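Local coordinates for putative 2,5-diketo-D-gluconic acid reductase B (Sinorhizobium meliloti, PDB 3UP8), which probably reduces methylglyoxal to hydroxyacetone with NADPH, as a member of the aldo/keto reductase family, at residues Asp104-Ser109 and Asp123-His128; Ala142-Arg147 and Arg153-Ser158. All coordinates share one frame; numbering follows the deposited sequence.

Contact 1 (Asp104-Ser109 and Asp123-His128); sequences DAFIAS and DLLLLH. With ACT (acetate ion), chain C.
The ring of F106 meets L125 and L127 through its far end, and this small apolar contact seats helix 103-117 on strand 122-127 in the (beta/alpha)8 barrel of an aldo/keto reductase. The two elements close the beta-alpha-beta unit that begins with strand 91-96. CE1 of F106 lies 3.6 Å from CD2 of L127, a methyl that sits at the edge of the ring and in its plane, and the two side chains cross at about a right angle. On the other side of the ring, CE2 of F106 comes within 4.1 Å of CD2 of L125; here the side chains run past each other in opposite directions and the methyl approaches obliquely.

The backbones stay well apart, the nearest CA atoms, of F106 and L127, being 10.2 Å from each other. The gap is bridged from both sides: F106, with CG anti to its backbone N (chi1 -164°), brings the end of its ring nearer the strand, and the ends of L125 and L127 meet it. Helix 136-148 adds to the surroundings: A142 touches F106, and L143 touches L127. On the helix, OG of S109 donates to the carbonyl O of F106 at 2.8 Å, and it also bonds to Q68.

Beyond L127 the strand ends and H128 follows, a predicted substrate-binding residue. Its ring engages an acetate ion, probably from the crystallisation liquor, that is also hydrogen-bonded to Y70, the predicted proton donor. Strand 122-127 thus packs apolar side chains against the helix, while just past its C-terminal end H128 NE2 donates to acetate OXT over 2.7 Å with an N-H...O angle of 147°.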
ATOM      1  N   ASP A 104      -0.251 -25.722  -0.916  1.00 18.31           N
ATOM      2  CA  ASP A 104       1.029 -26.135  -0.321  1.00 19.02           C
ATOM      3  C   ASP A 104       2.168 -25.138  -0.602  1.00 18.19           C
ATOM      4  O   ASP A 104       2.955 -24.853   0.292  1.00 18.08           O
ATOM      5  CB  ASP A 104       1.424 -27.551  -0.746  1.00 20.19           C
ATOM      6  CG  ASP A 104       0.531 -28.646  -0.109  1.00 23.08           C
ATOM      7  OD1 ASP A 104      -0.462 -28.346   0.598  1.00 24.94           O
ATOM      8  OD2 ASP A 104       0.836 -29.832  -0.328  1.00 27.48           O
ATOM      9  N   ALA A 105       2.259 -24.640  -1.836  1.00 17.08           N
ATOM     10  CA  ALA A 105       3.217 -23.589  -2.194  1.00 16.62           C
ATOM     11  C   ALA A 105       2.936 -22.280  -1.433  1.00 16.07           C
ATOM     12  O   ALA A 105       3.860 -21.536  -1.080  1.00 14.96           O
ATOM     13  CB  ALA A 105       3.198 -23.349  -3.706  1.00 16.50           C
ATOM     14  N   PHE A 106       1.656 -22.006  -1.186  1.00 15.26           N
ATOM     15  CA  PHE A 106       1.227 -20.794  -0.491  1.00 15.29           C
ATOM     16  C   PHE A 106       1.784 -20.804   0.930  1.00 15.54           C
ATOM     17  O   PHE A 106       2.491 -19.881   1.342  1.00 15.73           O
ATOM     18  CB  PHE A 106      -0.313 -20.758  -0.452  1.00 15.25           C
ATOM     19  CG  PHE A 106      -0.905 -19.413  -0.108  1.00 15.78           C
ATOM     20  CD1 PHE A 106      -1.706 -18.750  -1.035  1.00 14.67           C
ATOM     21  CD2 PHE A 106      -0.694 -18.830   1.140  1.00 15.39           C
ATOM     22  CE1 PHE A 106      -2.276 -17.530  -0.724  1.00 17.61           C
ATOM     23  CE2 PHE A 106      -1.272 -17.601   1.467  1.00 17.82           C
ATOM     24  CZ  PHE A 106      -2.065 -16.951   0.531  1.00 16.97           C
ATOM     25  N   ILE A 107       1.459 -21.863   1.663  1.00 15.66           N
ATOM     26  CA  ILE A 107       1.862 -22.027   3.047  1.00 16.01           C
ATOM     27  C   ILE A 107       3.382 -21.977   3.148  1.00 15.56           C
ATOM     28  O   ILE A 107       3.917 -21.261   4.003  1.00 15.66           O
ATOM     29  CB  ILE A 107       1.329 -23.374   3.638  1.00 16.27           C
ATOM     30  CG1 ILE A 107      -0.198 -23.445   3.581  1.00 17.76           C
ATOM     31  CG2 ILE A 107       1.841 -23.618   5.042  1.00 16.24           C
ATOM     32  CD1 ILE A 107      -0.956 -22.245   4.169  1.00 14.64           C
ATOM     33  N   ALA A 108       4.068 -22.708   2.268  1.00 15.28           N
ATOM     34  CA  ALA A 108       5.550 -22.726   2.279  1.00 15.30           C
ATOM     35  C   ALA A 108       6.146 -21.338   2.006  1.00 15.03           C
ATOM     36  O   ALA A 108       7.111 -20.926   2.670  1.00 14.52           O
ATOM     37  CB  ALA A 108       6.097 -23.767   1.292  1.00 16.03           C
ATOM     38  N   SER A 109       5.571 -20.611   1.048  1.00 14.35           N
ATOM     39  CA  SER A 109       6.094 -19.275   0.705  1.00 14.34           C
ATOM     40  C   SER A 109       5.976 -18.281   1.859  1.00 13.65           C
ATOM     41  O   SER A 109       6.780 -17.354   1.969  1.00 13.83           O
ATOM     42  CB  SER A 109       5.438 -18.715  -0.561  1.00 13.67           C
ATOM     43  OG  SER A 109       4.144 -18.226  -0.285  1.00 13.68           O
ATOM     44  N   ASP A 123       2.246  -8.166   9.812  1.00 13.39           N
ATOM     45  CA  ASP A 123       1.006  -7.526  10.185  1.00 13.75           C
ATOM     46  C   ASP A 123      -0.058  -7.736   9.118  1.00 13.10           C
ATOM     47  O   ASP A 123      -1.224  -7.894   9.457  1.00 13.60           O
ATOM     48  CB  ASP A 123       1.233  -6.049  10.472  1.00 13.36           C
ATOM     49  CG  ASP A 123       2.184  -5.842  11.652  1.00 15.31           C
ATOM     50  OD1 ASP A 123       1.688  -5.724  12.782  1.00 15.01           O
ATOM     51  OD2 ASP A 123       3.413  -5.854  11.458  1.00 15.56           O
ATOM     52  N   LEU A 124       0.357  -7.780   7.850  1.00 12.65           N
ATOM     53  CA  LEU A 124      -0.573  -7.823   6.726  1.00 11.67           C
ATOM     54  C   LEU A 124      -0.024  -8.684   5.597  1.00 11.73           C
ATOM     55  O   LEU A 124       1.147  -8.537   5.207  1.00 11.51           O
ATOM     56  CB  LEU A 124      -0.837  -6.401   6.193  1.00 10.66           C
ATOM     57  CG  LEU A 124      -1.888  -6.188   5.092  1.00 10.17           C
ATOM     58  CD1 LEU A 124      -3.271  -6.820   5.443  1.00  8.11           C
ATOM     59  CD2 LEU A 124      -2.039  -4.663   4.733  1.00  8.54           C
ATOM     60  N   LEU A 125      -0.862  -9.586   5.085  1.00 10.51           N
ATOM     61  CA  LEU A 125      -0.485 -10.419   3.948  1.00 10.50           C
ATOM     62  C   LEU A 125      -1.531 -10.262   2.861  1.00 10.97           C
ATOM     63  O   LEU A 125      -2.727 -10.428   3.117  1.00 10.69           O
ATOM     64  CB  LEU A 125      -0.355 -11.894   4.345  1.00 10.79           C
ATOM     65  CG  LEU A 125       0.125 -12.869   3.261  1.00 11.70           C
ATOM     66  CD1 LEU A 125       1.587 -12.587   2.900  1.00  9.37           C
ATOM     67  CD2 LEU A 125      -0.037 -14.336   3.680  1.00 10.19           C
ATOM     68  N   LEU A 126      -1.071  -9.924   1.660  1.00 11.02           N
ATOM     69  CA  LEU A 126      -1.972  -9.700   0.531  1.00 11.74           C
ATOM     70  C   LEU A 126      -1.763 -10.742  -0.551  1.00 11.55           C
ATOM     71  O   LEU A 126      -0.668 -11.273  -0.741  1.00 11.87           O
ATOM     72  CB  LEU A 126      -1.748  -8.304  -0.069  1.00 10.84           C
ATOM     73  CG  LEU A 126      -1.644  -7.086   0.853  1.00 11.51           C
ATOM     74  CD1 LEU A 126      -1.417  -5.826   0.018  1.00 12.81           C
ATOM     75  CD2 LEU A 126      -2.893  -6.919   1.718  1.00 12.01           C
ATOM     76  N   LEU A 127      -2.840 -11.030  -1.260  1.00 12.25           N
ATOM     77  CA  LEU A 127      -2.752 -11.661  -2.557  1.00 12.37           C
ATOM     78  C   LEU A 127      -2.351 -10.547  -3.514  1.00 12.81           C
ATOM     79  O   LEU A 127      -3.050  -9.521  -3.628  1.00 12.68           O
ATOM     80  CB  LEU A 127      -4.110 -12.278  -2.959  1.00 12.05           C
ATOM     81  CG  LEU A 127      -4.728 -13.238  -1.934  1.00 13.63           C
ATOM     82  CD1 LEU A 127      -6.163 -13.638  -2.310  1.00 13.44           C
ATOM     83  CD2 LEU A 127      -3.842 -14.495  -1.727  1.00 12.06           C
ATOM     84  N   HIS A 128      -1.234 -10.755  -4.206  1.00 12.70           N
ATOM     85  CA  HIS A 128      -0.618  -9.680  -4.994  1.00 13.86           C
ATOM     86  C   HIS A 128      -1.429  -9.279  -6.229  1.00 13.59           C
ATOM     87  O   HIS A 128      -1.567  -8.096  -6.525  1.00 13.99           O
ATOM     88  CB  HIS A 128       0.824 -10.067  -5.381  1.00 13.52           C
ATOM     89  CG  HIS A 128       1.723  -8.895  -5.617  1.00 14.78           C
ATOM     90  ND1 HIS A 128       3.088  -8.959  -5.435  1.00 14.10           N
ATOM     91  CD2 HIS A 128       1.454  -7.623  -6.007  1.00 15.04           C
ATOM     92  CE1 HIS A 128       3.624  -7.783  -5.713  1.00 14.35           C
ATOM     93  NE2 HIS A 128       2.655  -6.953  -6.055  1.00 13.91           N
TER
HETATM   94  C   ACT C 276       3.275  -3.628  -7.193  1.00 26.00           C
HETATM   95  O   ACT C 276       3.357  -3.080  -6.072  1.00 26.56           O
HETATM   96  OXT ACT C 276       3.764  -4.762  -7.266  1.00 26.28           O
HETATM   97  CH3 ACT C 276       2.632  -2.986  -8.382  1.00 26.12           C

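Contact 2 (Ala142-Arg147 and Arg153-Ser158); sequences ALNEVR and RHIGIS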
ATOM      1  N   ALA A 142      -6.183 -20.262   2.162  1.00 13.34           N
ATOM      2  CA  ALA A 142      -4.788 -20.241   2.614  1.00 13.19           C
ATOM      3  C   ALA A 142      -4.471 -18.965   3.398  1.00 13.52           C
ATOM      4  O   ALA A 142      -3.774 -19.040   4.402  1.00 13.54           O
ATOM      5  CB  ALA A 142      -3.854 -20.402   1.463  1.00 12.52           C
ATOM      6  N   LEU A 143      -5.003 -17.810   2.966  1.00 14.29           N
ATOM      7  CA  LEU A 143      -4.862 -16.573   3.758  1.00 14.67           C
ATOM      8  C   LEU A 143      -5.394 -16.756   5.169  1.00 14.97           C
ATOM      9  O   LEU A 143      -4.728 -16.399   6.149  1.00 14.34           O
ATOM     10  CB  LEU A 143      -5.600 -15.385   3.121  1.00 14.72           C
ATOM     11  CG  LEU A 143      -4.939 -14.550   2.031  1.00 15.44           C
ATOM     12  CD1 LEU A 143      -5.987 -13.530   1.527  1.00 10.88           C
ATOM     13  CD2 LEU A 143      -3.661 -13.846   2.527  1.00 15.05           C
ATOM     14  N   ASN A 144      -6.602 -17.317   5.282  1.00 14.31           N
ATOM     15  CA  ASN A 144      -7.180 -17.550   6.599  1.00 14.74           C
ATOM     16  C   ASN A 144      -6.380 -18.561   7.427  1.00 13.95           C
ATOM     17  O   ASN A 144      -6.273 -18.427   8.636  1.00 13.50           O
ATOM     18  CB  ASN A 144      -8.637 -18.015   6.469  1.00 15.04           C
ATOM     19  CG  ASN A 144      -9.582 -16.853   6.264  1.00 16.13           C
ATOM     20  OD1 ASN A 144     -10.093 -16.290   7.225  1.00 14.91           O
ATOM     21  ND2 ASN A 144      -9.764 -16.451   5.021  1.00 15.33           N
ATOM     22  N   GLU A 145      -5.840 -19.579   6.772  1.00 14.37           N
ATOM     23  CA  GLU A 145      -5.045 -20.578   7.489  1.00 14.45           C
ATOM     24  C   GLU A 145      -3.852 -19.918   8.181  1.00 13.93           C
ATOM     25  O   GLU A 145      -3.653 -20.099   9.380  1.00 14.29           O
ATOM     26  CB  GLU A 145      -4.557 -21.670   6.551  1.00 14.95           C
ATOM     27  CG  GLU A 145      -3.667 -22.727   7.249  1.00 15.58           C
ATOM     28  CD  GLU A 145      -3.269 -23.873   6.318  1.00 18.85           C
ATOM     29  OE1 GLU A 145      -4.037 -24.160   5.384  1.00 21.17           O
ATOM     30  OE2 GLU A 145      -2.190 -24.494   6.518  1.00 19.19           O
ATOM     31  N   VAL A 146      -3.073 -19.143   7.440  1.00 14.13           N
ATOM     32  CA  VAL A 146      -1.881 -18.527   8.033  1.00 14.12           C
ATOM     33  C   VAL A 146      -2.219 -17.457   9.068  1.00 14.34           C
ATOM     34  O   VAL A 146      -1.442 -17.233  10.004  1.00 14.37           O
ATOM     35  CB  VAL A 146      -0.902 -17.993   6.974  1.00 14.64           C
ATOM     36  CG1 VAL A 146      -0.342 -19.144   6.171  1.00 11.73           C
ATOM     37  CG2 VAL A 146      -1.579 -16.942   6.036  1.00 14.08           C
ATOM     38  N   ARG A 147      -3.368 -16.797   8.902  1.00 14.15           N
ATOM     39  CA  ARG A 147      -3.869 -15.877   9.925  1.00 15.01           C
ATOM     40  C   ARG A 147      -4.168 -16.616  11.230  1.00 15.23           C
ATOM     41  O   ARG A 147      -3.718 -16.203  12.305  1.00 14.92           O
ATOM     42  CB  ARG A 147      -5.104 -15.102   9.438  1.00 14.89           C
ATOM     43  CG  ARG A 147      -5.560 -14.005  10.411  1.00 16.30           C
ATOM     44  CD  ARG A 147      -6.717 -13.190   9.844  1.00 19.54           C
ATOM     45  NE  ARG A 147      -7.262 -12.227  10.813  1.00 22.79           N
ATOM     46  CZ  ARG A 147      -8.180 -12.509  11.743  1.00 25.91           C
ATOM     47  NH1 ARG A 147      -8.667 -13.737  11.878  1.00 26.66           N
ATOM     48  NH2 ARG A 147      -8.610 -11.553  12.561  1.00 27.70           N
ATOM     49  N   ARG A 153      -1.296 -11.178  10.970  1.00 12.83           N
ATOM     50  CA  ARG A 153      -2.282 -10.558  11.850  1.00 12.95           C
ATOM     51  C   ARG A 153      -3.560 -10.223  11.065  1.00 13.00           C
ATOM     52  O   ARG A 153      -4.680 -10.470  11.531  1.00 13.05           O
ATOM     53  CB  ARG A 153      -1.701  -9.299  12.521  1.00 13.03           C
ATOM     54  CG  ARG A 153      -0.571  -9.573  13.526  1.00 14.74           C
ATOM     55  CD  ARG A 153      -1.052 -10.207  14.835  1.00 19.25           C
ATOM     56  NE  ARG A 153       0.078 -10.595  15.702  1.00 21.73           N
ATOM     57  CZ  ARG A 153       0.687 -11.785  15.688  1.00 23.80           C
ATOM     58  NH1 ARG A 153       0.301 -12.746  14.852  1.00 22.81           N
ATOM     59  NH2 ARG A 153       1.707 -12.008  16.512  1.00 25.02           N
ATOM     60  N   HIS A 154      -3.377  -9.677   9.866  1.00 12.93           N
ATOM     61  CA  HIS A 154      -4.483  -9.216   9.038  1.00 13.55           C
ATOM     62  C   HIS A 154      -4.249  -9.677   7.612  1.00 12.91           C
ATOM     63  O   HIS A 154      -3.106  -9.891   7.200  1.00 12.93           O
ATOM     64  CB  HIS A 154      -4.555  -7.696   9.102  1.00 13.73           C
ATOM     65  CG  HIS A 154      -4.628  -7.177  10.494  1.00 14.09           C
ATOM     66  ND1 HIS A 154      -5.788  -7.206  11.237  1.00 13.98           N
ATOM     67  CD2 HIS A 154      -3.680  -6.630  11.289  1.00 14.28           C
ATOM     68  CE1 HIS A 154      -5.546  -6.708  12.435  1.00 14.86           C
ATOM     69  NE2 HIS A 154      -4.275  -6.354  12.493  1.00 12.86           N
ATOM     70  N   ILE A 155      -5.332  -9.877   6.869  1.00 11.97           N
ATOM     71  CA  ILE A 155      -5.226 -10.348   5.490  1.00 11.21           C
ATOM     72  C   ILE A 155      -5.855  -9.334   4.517  1.00 11.50           C
ATOM     73  O   ILE A 155      -6.756  -8.585   4.889  1.00 11.32           O
ATOM     74  CB  ILE A 155      -5.855 -11.760   5.309  1.00 11.56           C
ATOM     75  CG1 ILE A 155      -7.334 -11.795   5.760  1.00 11.34           C
ATOM     76  CG2 ILE A 155      -5.035 -12.820   6.059  1.00 10.78           C
ATOM     77  CD1 ILE A 155      -8.081 -13.036   5.251  1.00 10.21           C
ATOM     78  N   GLY A 156      -5.376  -9.318   3.280  1.00 10.56           N
ATOM     79  CA  GLY A 156      -5.948  -8.448   2.270  1.00 10.98           C
ATOM     80  C   GLY A 156      -5.670  -8.858   0.848  1.00 11.28           C
ATOM     81  O   GLY A 156      -5.173  -9.972   0.578  1.00 11.00           O
ATOM     82  N   ILE A 157      -5.991  -7.939  -0.066  1.00 11.13           N
ATOM     83  CA  ILE A 157      -5.899  -8.184  -1.498  1.00 12.09           C
ATOM     84  C   ILE A 157      -5.211  -7.042  -2.219  1.00 12.48           C
ATOM     85  O   ILE A 157      -5.003  -5.973  -1.654  1.00 13.37           O
ATOM     86  CB  ILE A 157      -7.301  -8.442  -2.106  1.00 12.02           C
ATOM     87  CG1 ILE A 157      -8.225  -7.239  -1.813  1.00 11.88           C
ATOM     88  CG2 ILE A 157      -7.855  -9.774  -1.555  1.00 11.73           C
ATOM     89  CD1 ILE A 157      -9.682  -7.414  -2.211  1.00 14.00           C
ATOM     90  N   SER A 158      -4.846  -7.266  -3.475  1.00 13.42           N
ATOM     91  CA  SER A 158      -4.161  -6.241  -4.238  1.00 13.07           C
ATOM     92  C   SER A 158      -4.551  -6.380  -5.688  1.00 13.38           C
ATOM     93  O   SER A 158      -4.534  -7.490  -6.240  1.00 13.74           O
ATOM     94  CB  SER A 158      -2.634  -6.330  -4.033  1.00 13.25           C
ATOM     95  OG  SER A 158      -1.945  -5.217  -4.611  1.00 14.94           O
TER
HETATM   96  O   HOH W   1      -2.393 -13.641  13.753  1.00 24.01           O
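Helix 142-147 runs nearly antiparallel to strand 154-158, at 160° between their directions, with the two axes 8.6 Å apart at their closest. I155 makes the largest contribution to the packing, its side chain directed at the helix and its branches parted among three residues. The methyl CG2 lies anti to the carbonyl carbon, and from there it approaches L143 twice: 3.6 Å to the carbonyl O of L143 and 3.9 Å to its CD2. CG1 takes the place between the backbone N and the carbonyl carbon (chi1 56°), and the chain beyond it carries CD1 to 3.8 Å from ND2 of N144. The amide of N144 has its polar partners elsewhere, OD1 on the backbone N of A174 and ND2 on I140 and S172, so toward I155 it offers only packing.

This is the return half of a beta-alpha-beta crossover, in which helix 136-148 covers the outside of the barrel between the parallel neighbours 122-127 and 152-158. L143 reaches both strands: its CD1 lies 3.8 Å from the carbonyl O of G156, while its side chain also touches L125 of the neighbouring strand.

Near the turn joining helix to strand, R147 is extended from CG to NE, and its chain crosses I155 at about a right angle, CB lying 4.1 Å from CG2 of I155. NE of R147 gives a weak hydrogen bond, 3.2 Å and bent to 127°, to the carbonyl O of R153. A water donates to the carbonyl O of R147 and weakly accepts from NH1 of R153, whose stronger partner is the carbonyl O of G150.

Contacts 1 and 2 show how successive beta-alpha-beta units share a strand of the barrel. Strand 122-127 ends the first unit and begins the second, and it pairs in parallel with strand 152-158: the backbone N of L125 reaches the O of H154 at 3.1 Å, and the O of L125 reaches the N of G156 at 2.9 Å, both probable hydrogen bonds. Contact 1 is the smaller, wholly buried and apolar between its segments. Contact 2 buries nearly three times the surface and is only partly buried, with two arginines and a water near the turn that joins helix to strand. Helix 136-148 belongs to contact 2 yet also packs against helix 103-117 of contact 1.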